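PDB 6TK9: purine nucleoside phosphorylase from Thermus thermophilus, which catalyses the reversible phosphorolysis of purine nucleosides, probably chiefly inosine and guanosine, to the free base and ribose 1-phosphate. Local coordinates for residues 10-15 against 48-53; 151-156 against 219-224. All blocks are in the same frame, centred on the assembly; numbering follows the deposited sequence.

Overall arrangement
Both contacts tie a loop to a helix, and helix 94-102 runs between them. Val10 and Phe52 of interaction 1 touch its residues Phe101 and Val98, while Leu222 of interaction 2 touches Arg97 and Phe100. The two centres lie 24 Å apart and the nearest atoms about 10 Å, so the link is indirect. Interaction 1 sits 20 Å from the centre of the chain, and no other subunit of the hexamer touches it. Interaction 2, at 16 Å, is buried and its loop 151-156 meets a second subunit. In related trimeric purine nucleoside phosphorylases the active site lies at a subunit interface, so interaction 2, whose Phe156 meets His243 of a neighbouring subunit, is probably the nearer.

Interaction 1: residues 10-15 against 48-53; sequences VAYVRS and EIPHFP
A type II beta turn, Ile49 to Phe52, and the residue before it, Glu48, receive the side chain of Tyr12 from helix 4-14. A chi1 of 180° sets the Tyr12 ring opposite the backbone N and points it from the helix to the loop. The evidence for face packing is the backbone O of Glu48, which stands 3.3 Å above the ring plane, offset toward the rim, and 3.4 Å from CE2. On the opposite face, also near the rim, lies Ser15 OG, itself hydrogen-bonded to Tyr12 O at 2.7 Å. Pro50 fills the base of the contact: its CD is 3.6 Å from Tyr12 CB, and the two side chains cross at about a right angle. At the far end the hydroxyl only approaches the Glu48 carboxylate, OH to OE1 being 3.7 Å, with ring and carboxylate planes 84° apart. A serine in place of Tyr12 would probably leave Glu48 O without the ring face it sits over and Pro50 CD with little beyond the CB contact. Ile44 of strand 39-45 touches Tyr12, Val13 and Ile49, joining helix and loop to the sheet. Phe52 N closes the turn on Ile49 O at 3.2 Å, and Pro50 at the second position with His51 at positive phi (73°) is the arrangement typical of a type II turn.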
ATOM      1  N   VAL A  10      31.979 -13.574  31.428  1.00 43.65           N
ATOM      2  CA  VAL A  10      31.328 -14.646  32.226  1.00 50.54           C
ATOM      3  C   VAL A  10      32.171 -14.864  33.494  1.00 54.21           C
ATOM      4  O   VAL A  10      31.616 -14.703  34.609  1.00 59.48           O
ATOM      5  CB  VAL A  10      31.151 -15.937  31.407  1.00 53.90           C
ATOM      6  CG1 VAL A  10      30.778 -17.132  32.276  1.00 51.98           C
ATOM      7  CG2 VAL A  10      30.127 -15.746  30.301  1.00 54.48           C
ATOM      8  N   ALA A  11      33.466 -15.150  33.319  1.00 55.61           N
ATOM      9  CA  ALA A  11      34.460 -15.407  34.392  1.00 52.79           C
ATOM     10  C   ALA A  11      34.453 -14.274  35.434  1.00 51.46           C
ATOM     11  O   ALA A  11      34.500 -14.582  36.637  1.00 51.51           O
ATOM     12  CB  ALA A  11      35.836 -15.597  33.795  1.00 48.81           C
ATOM     13  N   TYR A  12      34.408 -13.008  35.019  1.00 52.38           N
ATOM     14  CA  TYR A  12      34.430 -11.873  35.977  1.00 51.53           C
ATOM     15  C   TYR A  12      33.182 -11.946  36.866  1.00 54.05           C
ATOM     16  O   TYR A  12      33.325 -11.655  38.074  1.00 55.00           O
ATOM     17  CB  TYR A  12      34.579 -10.519  35.282  1.00 47.60           C
ATOM     18  CG  TYR A  12      34.598  -9.370  36.257  1.00 48.23           C
ATOM     19  CD1 TYR A  12      35.765  -8.989  36.901  1.00 47.87           C
ATOM     20  CD2 TYR A  12      33.433  -8.685  36.570  1.00 49.19           C
ATOM     21  CE1 TYR A  12      35.776  -7.945  37.817  1.00 48.21           C
ATOM     22  CE2 TYR A  12      33.426  -7.646  37.488  1.00 49.11           C
ATOM     23  CZ  TYR A  12      34.600  -7.280  38.128  1.00 49.87           C
ATOM     24  OH  TYR A  12      34.582  -6.253  39.034  1.00 48.75           O
ATOM     25  N   VAL A  13      32.025 -12.347  36.317  1.00 53.68           N
ATOM     26  CA  VAL A  13      30.745 -12.442  37.085  1.00 54.86           C
ATOM     27  C   VAL A  13      30.847 -13.643  38.039  1.00 57.96           C
ATOM     28  O   VAL A  13      30.501 -13.495  39.230  1.00 65.01           O
ATOM     29  CB  VAL A  13      29.503 -12.505  36.171  1.00 52.78           C
ATOM     30  CG1 VAL A  13      28.233 -12.757  36.964  1.00 47.16           C
ATOM     31  CG2 VAL A  13      29.328 -11.237  35.349  1.00 51.68           C
ATOM     32  N   ARG A  14      31.357 -14.775  37.555  1.00 58.05           N
ATOM     33  CA  ARG A  14      31.634 -15.986  38.374  1.00 55.79           C
ATOM     34  C   ARG A  14      32.700 -15.680  39.443  1.00 55.12           C
ATOM     35  O   ARG A  14      32.759 -16.422  40.426  1.00 61.32           O
ATOM     36  CB  ARG A  14      32.015 -17.163  37.469  1.00 55.86           C
ATOM     37  CG  ARG A  14      30.833 -17.784  36.726  1.00 61.70           C
ATOM     38  CD  ARG A  14      31.271 -18.876  35.749  1.00 64.73           C
ATOM     39  NE  ARG A  14      30.192 -19.532  35.000  1.00 69.71           N
ATOM     40  CZ  ARG A  14      30.349 -20.296  33.898  1.00 63.06           C
ATOM     41  NH1 ARG A  14      31.546 -20.511  33.372  1.00 57.60           N
ATOM     42  NH2 ARG A  14      29.292 -20.838  33.313  1.00 58.63           N
ATOM     43  N   SER A  15      33.491 -14.618  39.303  1.00 55.66           N
ATOM     44  CA  SER A  15      34.457 -14.172  40.345  1.00 56.00           C
ATOM     45  C   SER A  15      33.679 -13.542  41.497  1.00 56.34           C
ATOM     46  O   SER A  15      34.270 -13.402  42.563  1.00 66.17           O
ATOM     47  CB  SER A  15      35.519 -13.204  39.820  1.00 55.24           C
ATOM     48  OG  SER A  15      35.155 -11.836  40.053  1.00 53.70           O
ATOM     49  N   GLU A  48      32.373  -2.105  35.201  1.00 50.87           N
ATOM     50  CA  GLU A  48      33.332  -3.012  35.885  1.00 55.12           C
ATOM     51  C   GLU A  48      33.453  -4.345  35.143  1.00 54.22           C
ATOM     52  O   GLU A  48      34.396  -5.085  35.472  1.00 54.70           O
ATOM     53  CB  GLU A  48      32.881  -3.308  37.322  1.00 58.27           C
ATOM     54  CG  GLU A  48      33.019  -2.134  38.289  1.00 60.80           C
ATOM     55  CD  GLU A  48      32.479  -2.387  39.694  1.00 63.04           C
ATOM     56  OE1 GLU A  48      32.287  -3.596  40.067  1.00 56.99           O
ATOM     57  OE2 GLU A  48      32.225  -1.373  40.409  1.00 63.02           O
ATOM     58  N   ILE A  49      32.509  -4.690  34.253  1.00 51.43           N
ATOM     59  CA  ILE A  49      32.524  -6.006  33.543  1.00 49.91           C
ATOM     60  C   ILE A  49      33.338  -5.852  32.265  1.00 48.99           C
ATOM     61  O   ILE A  49      33.071  -4.984  31.441  1.00 45.61           O
ATOM     62  CB  ILE A  49      31.111  -6.551  33.234  1.00 54.49           C
ATOM     63  CG1 ILE A  49      30.203  -6.579  34.462  1.00 52.07           C
ATOM     64  CG2 ILE A  49      31.197  -7.931  32.582  1.00 53.49           C
ATOM     65  CD1 ILE A  49      28.769  -6.916  34.129  1.00 53.95           C
ATOM     66  N   PRO A  50      34.357  -6.702  32.051  1.00 51.27           N
ATOM     67  CA  PRO A  50      35.136  -6.662  30.819  1.00 50.81           C
ATOM     68  C   PRO A  50      34.273  -6.629  29.551  1.00 46.84           C
ATOM     69  O   PRO A  50      33.445  -7.470  29.410  1.00 43.26           O
ATOM     70  CB  PRO A  50      35.941  -7.972  30.875  1.00 55.44           C
ATOM     71  CG  PRO A  50      36.089  -8.272  32.344  1.00 52.67           C
ATOM     72  CD  PRO A  50      34.832  -7.725  32.994  1.00 54.62           C
ATOM     73  N   HIS A  51      34.518  -5.653  28.673  1.00 51.79           N
ATOM     74  CA  HIS A  51      33.964  -5.535  27.296  1.00 52.41           C
ATOM     75  C   HIS A  51      32.485  -5.139  27.337  1.00 53.38           C
ATOM     76  O   HIS A  51      31.826  -5.259  26.293  1.00 58.21           O
ATOM     77  CB  HIS A  51      34.154  -6.841  26.513  1.00 53.46           C
ATOM     78  CG  HIS A  51      35.528  -7.409  26.607  1.00 58.43           C
ATOM     79  ND1 HIS A  51      36.640  -6.719  26.170  1.00 59.35           N
ATOM     80  CD2 HIS A  51      35.973  -8.593  27.090  1.00 60.09           C
ATOM     81  CE1 HIS A  51      37.716  -7.452  26.385  1.00 61.94           C
ATOM     82  NE2 HIS A  51      37.332  -8.609  26.947  1.00 63.67           N
ATOM     83  N   PHE A  52      31.971  -4.705  28.491  1.00 53.05           N
ATOM     84  CA  PHE A  52      30.547  -4.322  28.651  1.00 49.09           C
ATOM     85  C   PHE A  52      30.406  -2.855  28.266  1.00 51.42           C
ATOM     86  O   PHE A  52      31.165  -1.999  28.730  1.00 50.08           O
ATOM     87  CB  PHE A  52      30.020  -4.590  30.064  1.00 46.45           C
ATOM     88  CG  PHE A  52      29.016  -5.712  30.210  1.00 45.91           C
ATOM     89  CD1 PHE A  52      29.402  -7.041  30.098  1.00 43.90           C
ATOM     90  CD2 PHE A  52      27.691  -5.440  30.512  1.00 44.45           C
ATOM     91  CE1 PHE A  52      28.484  -8.064  30.266  1.00 42.93           C
ATOM     92  CE2 PHE A  52      26.782  -6.465  30.706  1.00 42.97           C
ATOM     93  CZ  PHE A  52      27.182  -7.773  30.585  1.00 43.84           C
ATOM     94  N   PRO A  53      29.430  -2.536  27.393  1.00 46.47           N
ATOM     95  CA  PRO A  53      29.106  -1.151  27.094  1.00 45.96           C
ATOM     96  C   PRO A  53      28.402  -0.572  28.326  1.00 44.99           C
ATOM     97  O   PRO A  53      27.657  -1.301  28.936  1.00 51.13           O
ATOM     98  CB  PRO A  53      28.195  -1.281  25.874  1.00 45.26           C
ATOM     99  CG  PRO A  53      27.471  -2.579  26.121  1.00 46.98           C
ATOM    100  CD  PRO A  53      28.538  -3.483  26.708  1.00 46.19           C
TER

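Interaction 2: residues 151-156 against 219-224; sequences RFPVMF and LRHLGA
Arg220 reaches loop 151-156 through the root of its side chain: CB lies 4.0 Å from Met155 SD. At CG the chain turns away from its own carbonyl carbon (chi1 -66°), and bends at chi2 and chi3 then carry it off from the methionine. Beyond CB, no atom of Arg220 comes within 4.2 Å of the loop. Through CD and NE the chain folds back toward the end of its own helix, where NH1 donates to Ala224 O at 2.7 Å. The N-H...O angle of 135° shows a bent bond, although the acceptor stays close to the guanidinium plane, as does Gly223 O at the same edge.

That helix end is a Schellman motif. Ala224 N bonds to Leu219 O at 3.0 Å, Gly223 N makes a weak bond to Arg220 O, and Gly223, the C-prime residue, has a phi of 91°. The arginine thus bonds to the carbonyl of the residue just after C-prime, beside the helix end.

Met155 runs antiparallel to Arg220, alongside it. Beside this pair, where the backbones come nearest, Pro153 CB meets His221 CA at 4.1 Å. The proline's CG lies near the plane of the imidazole, at its edge, 4.3 Å from CD2. The polar end of that ring is held from elsewhere, His221 NE2 being hydrogen-bonded to Asn144 OD1, while Leu140 touches both Pro153 and His221. Loop 151-156 also faces a second subunit: Phe191 of that neighbouring chain packs on Met155, and the ring of Phe156 meets its His243 edge-to-face.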
ATOM      1  N   ARG A 151      25.593 -19.313  10.852  1.00 36.80           N
ATOM      2  CA  ARG A 151      25.888 -18.161   9.943  1.00 36.78           C
ATOM      3  C   ARG A 151      24.597 -17.433   9.543  1.00 37.02           C
ATOM      4  O   ARG A 151      24.636 -16.218   9.477  1.00 40.04           O
ATOM      5  CB  ARG A 151      26.606 -18.669   8.688  1.00 38.08           C
ATOM      6  CG  ARG A 151      26.810 -17.652   7.572  1.00 37.40           C
ATOM      7  CD  ARG A 151      27.853 -16.578   7.856  1.00 37.68           C
ATOM      8  NE  ARG A 151      27.438 -15.564   8.829  1.00 37.48           N
ATOM      9  CZ  ARG A 151      28.193 -14.527   9.210  1.00 37.35           C
ATOM     10  NH1 ARG A 151      29.401 -14.350   8.696  1.00 31.81           N
ATOM     11  NH2 ARG A 151      27.728 -13.670  10.112  1.00 38.24           N
ATOM     12  N   PHE A 152      23.507 -18.164   9.292  1.00 39.00           N
ATOM     13  CA  PHE A 152      22.220 -17.626   8.778  1.00 37.94           C
ATOM     14  C   PHE A 152      21.062 -18.084   9.666  1.00 38.68           C
ATOM     15  O   PHE A 152      20.249 -18.930   9.285  1.00 34.26           O
ATOM     16  CB  PHE A 152      21.972 -18.064   7.334  1.00 36.91           C
ATOM     17  CG  PHE A 152      23.064 -17.792   6.336  1.00 37.39           C
ATOM     18  CD1 PHE A 152      23.328 -16.503   5.896  1.00 37.01           C
ATOM     19  CD2 PHE A 152      23.750 -18.841   5.746  1.00 39.59           C
ATOM     20  CE1 PHE A 152      24.302 -16.266   4.944  1.00 34.40           C
ATOM     21  CE2 PHE A 152      24.704 -18.608   4.768  1.00 38.29           C
ATOM     22  CZ  PHE A 152      24.980 -17.317   4.376  1.00 37.60           C
ATOM     23  N   PRO A 153      20.900 -17.496  10.869  1.00 42.30           N
ATOM     24  CA  PRO A 153      19.772 -17.846  11.717  1.00 39.18           C
ATOM     25  C   PRO A 153      18.446 -17.481  11.051  1.00 41.10           C
ATOM     26  O   PRO A 153      18.329 -16.449  10.401  1.00 44.03           O
ATOM     27  CB  PRO A 153      20.015 -17.038  12.991  1.00 39.55           C
ATOM     28  CG  PRO A 153      20.880 -15.886  12.535  1.00 39.34           C
ATOM     29  CD  PRO A 153      21.777 -16.484  11.482  1.00 41.32           C
ATOM     30  N   VAL A 154      17.505 -18.395  11.217  1.00 39.19           N
ATOM     31  CA  VAL A 154      16.073 -18.263  10.857  1.00 39.04           C
ATOM     32  C   VAL A 154      15.395 -17.407  11.927  1.00 36.29           C
ATOM     33  O   VAL A 154      15.485 -17.773  13.085  1.00 35.36           O
ATOM     34  CB  VAL A 154      15.450 -19.670  10.775  1.00 38.36           C
ATOM     35  CG1 VAL A 154      13.937 -19.627  10.635  1.00 38.50           C
ATOM     36  CG2 VAL A 154      16.094 -20.492   9.667  1.00 40.54           C
ATOM     37  N   MET A 155      14.665 -16.373  11.519  1.00 39.70           N
ATOM     38  CA  MET A 155      14.014 -15.383  12.411  1.00 38.76           C
ATOM     39  C   MET A 155      12.485 -15.527  12.376  1.00 39.22           C
ATOM     40  O   MET A 155      11.779 -14.711  12.986  1.00 39.07           O
ATOM     41  CB  MET A 155      14.442 -13.987  11.975  1.00 41.41           C
ATOM     42  CG  MET A 155      15.944 -13.776  12.137  1.00 43.49           C
ATOM     43  SD  MET A 155      16.587 -14.123  13.802  1.00 41.74           S
ATOM     44  CE  MET A 155      15.699 -12.868  14.715  1.00 44.26           C
ATOM     45  N   PHE A 156      11.983 -16.580  11.738  1.00 43.09           N
ATOM     46  CA  PHE A 156      10.595 -17.072  11.925  1.00 42.30           C
ATOM     47  C   PHE A 156      10.442 -17.548  13.370  1.00 42.68           C
ATOM     48  O   PHE A 156      11.377 -18.196  13.898  1.00 48.09           O
ATOM     49  CB  PHE A 156      10.293 -18.210  10.953  1.00 40.71           C
ATOM     50  CG  PHE A 156       9.880 -17.782   9.573  1.00 40.26           C
ATOM     51  CD1 PHE A 156      10.321 -16.585   9.027  1.00 39.59           C
ATOM     52  CD2 PHE A 156       9.058 -18.594   8.809  1.00 44.03           C
ATOM     53  CE1 PHE A 156       9.969 -16.227   7.737  1.00 38.80           C
ATOM     54  CE2 PHE A 156       8.687 -18.223   7.522  1.00 42.16           C
ATOM     55  CZ  PHE A 156       9.144 -17.042   6.990  1.00 41.14           C
ATOM     56  N   LEU A 219      19.955 -13.276  20.221  1.00 41.59           N
ATOM     57  CA  LEU A 219      19.462 -14.338  21.130  1.00 44.01           C
ATOM     58  C   LEU A 219      18.904 -15.528  20.336  1.00 46.24           C
ATOM     59  O   LEU A 219      19.060 -16.675  20.835  1.00 49.71           O
ATOM     60  CB  LEU A 219      18.425 -13.750  22.087  1.00 45.28           C
ATOM     61  CG  LEU A 219      19.029 -12.980  23.260  1.00 46.37           C
ATOM     62  CD1 LEU A 219      17.982 -12.149  23.965  1.00 45.94           C
ATOM     63  CD2 LEU A 219      19.689 -13.930  24.240  1.00 49.93           C
ATOM     64  N   ARG A 220      18.317 -15.320  19.152  1.00 43.64           N
ATOM     65  CA  ARG A 220      17.793 -16.462  18.341  1.00 40.74           C
ATOM     66  C   ARG A 220      18.975 -17.150  17.651  1.00 37.37           C
ATOM     67  O   ARG A 220      18.935 -18.387  17.470  1.00 35.92           O
ATOM     68  CB  ARG A 220      16.718 -16.009  17.350  1.00 40.73           C
ATOM     69  CG  ARG A 220      15.448 -15.505  18.014  1.00 38.03           C
ATOM     70  CD  ARG A 220      14.633 -16.567  18.725  1.00 40.21           C
ATOM     71  NE  ARG A 220      14.383 -17.735  17.906  1.00 38.96           N
ATOM     72  CZ  ARG A 220      14.728 -18.968  18.226  1.00 37.64           C
ATOM     73  NH1 ARG A 220      15.293 -19.235  19.392  1.00 38.41           N
ATOM     74  NH2 ARG A 220      14.511 -19.943  17.369  1.00 36.21           N
ATOM     75  N   HIS A 221      20.013 -16.386  17.314  1.00 38.91           N
ATOM     76  CA  HIS A 221      21.325 -16.930  16.865  1.00 40.44           C
ATOM     77  C   HIS A 221      21.791 -17.997  17.869  1.00 39.15           C
ATOM     78  O   HIS A 221      22.167 -19.099  17.431  1.00 42.16           O
ATOM     79  CB  HIS A 221      22.306 -15.769  16.682  1.00 42.05           C
ATOM     80  CG  HIS A 221      23.686 -16.162  16.287  1.00 43.02           C
ATOM     81  ND1 HIS A 221      24.779 -15.942  17.111  1.00 48.72           N
ATOM     82  CD2 HIS A 221      24.162 -16.717  15.154  1.00 44.57           C
ATOM     83  CE1 HIS A 221      25.874 -16.373  16.506  1.00 46.57           C
ATOM     84  NE2 HIS A 221      25.522 -16.858  15.307  1.00 47.48           N
ATOM     85  N   LEU A 222      21.664 -17.700  19.168  1.00 39.61           N
ATOM     86  CA  LEU A 222      22.169 -18.513  20.309  1.00 42.22           C
ATOM     87  C   LEU A 222      21.240 -19.683  20.628  1.00 42.00           C
ATOM     88  O   LEU A 222      21.726 -20.624  21.286  1.00 42.12           O
ATOM     89  CB  LEU A 222      22.330 -17.598  21.525  1.00 42.83           C
ATOM     90  CG  LEU A 222      23.501 -16.631  21.397  1.00 42.10           C
ATOM     91  CD1 LEU A 222      23.414 -15.548  22.441  1.00 46.46           C
ATOM     92  CD2 LEU A 222      24.821 -17.374  21.493  1.00 43.81           C
ATOM     93  N   GLY A 223      19.973 -19.608  20.196  1.00 43.34           N
ATOM     94  CA  GLY A 223      18.932 -20.630  20.423  1.00 40.80           C
ATOM     95  C   GLY A 223      18.136 -20.367  21.693  1.00 41.75           C
ATOM     96  O   GLY A 223      17.390 -21.261  22.111  1.00 41.59           O
ATOM     97  N   ALA A 224      18.289 -19.185  22.290  1.00 40.67           N
ATOM     98  CA  ALA A 224      17.511 -18.723  23.460  1.00 43.50           C
ATOM     99  C   ALA A 224      16.036 -18.590  23.067  1.00 44.80           C
ATOM    100  O   ALA A 224      15.763 -18.394  21.872  1.00 49.52           O
ATOM    101  CB  ALA A 224      18.075 -17.404  23.944  1.00 41.30           C
TER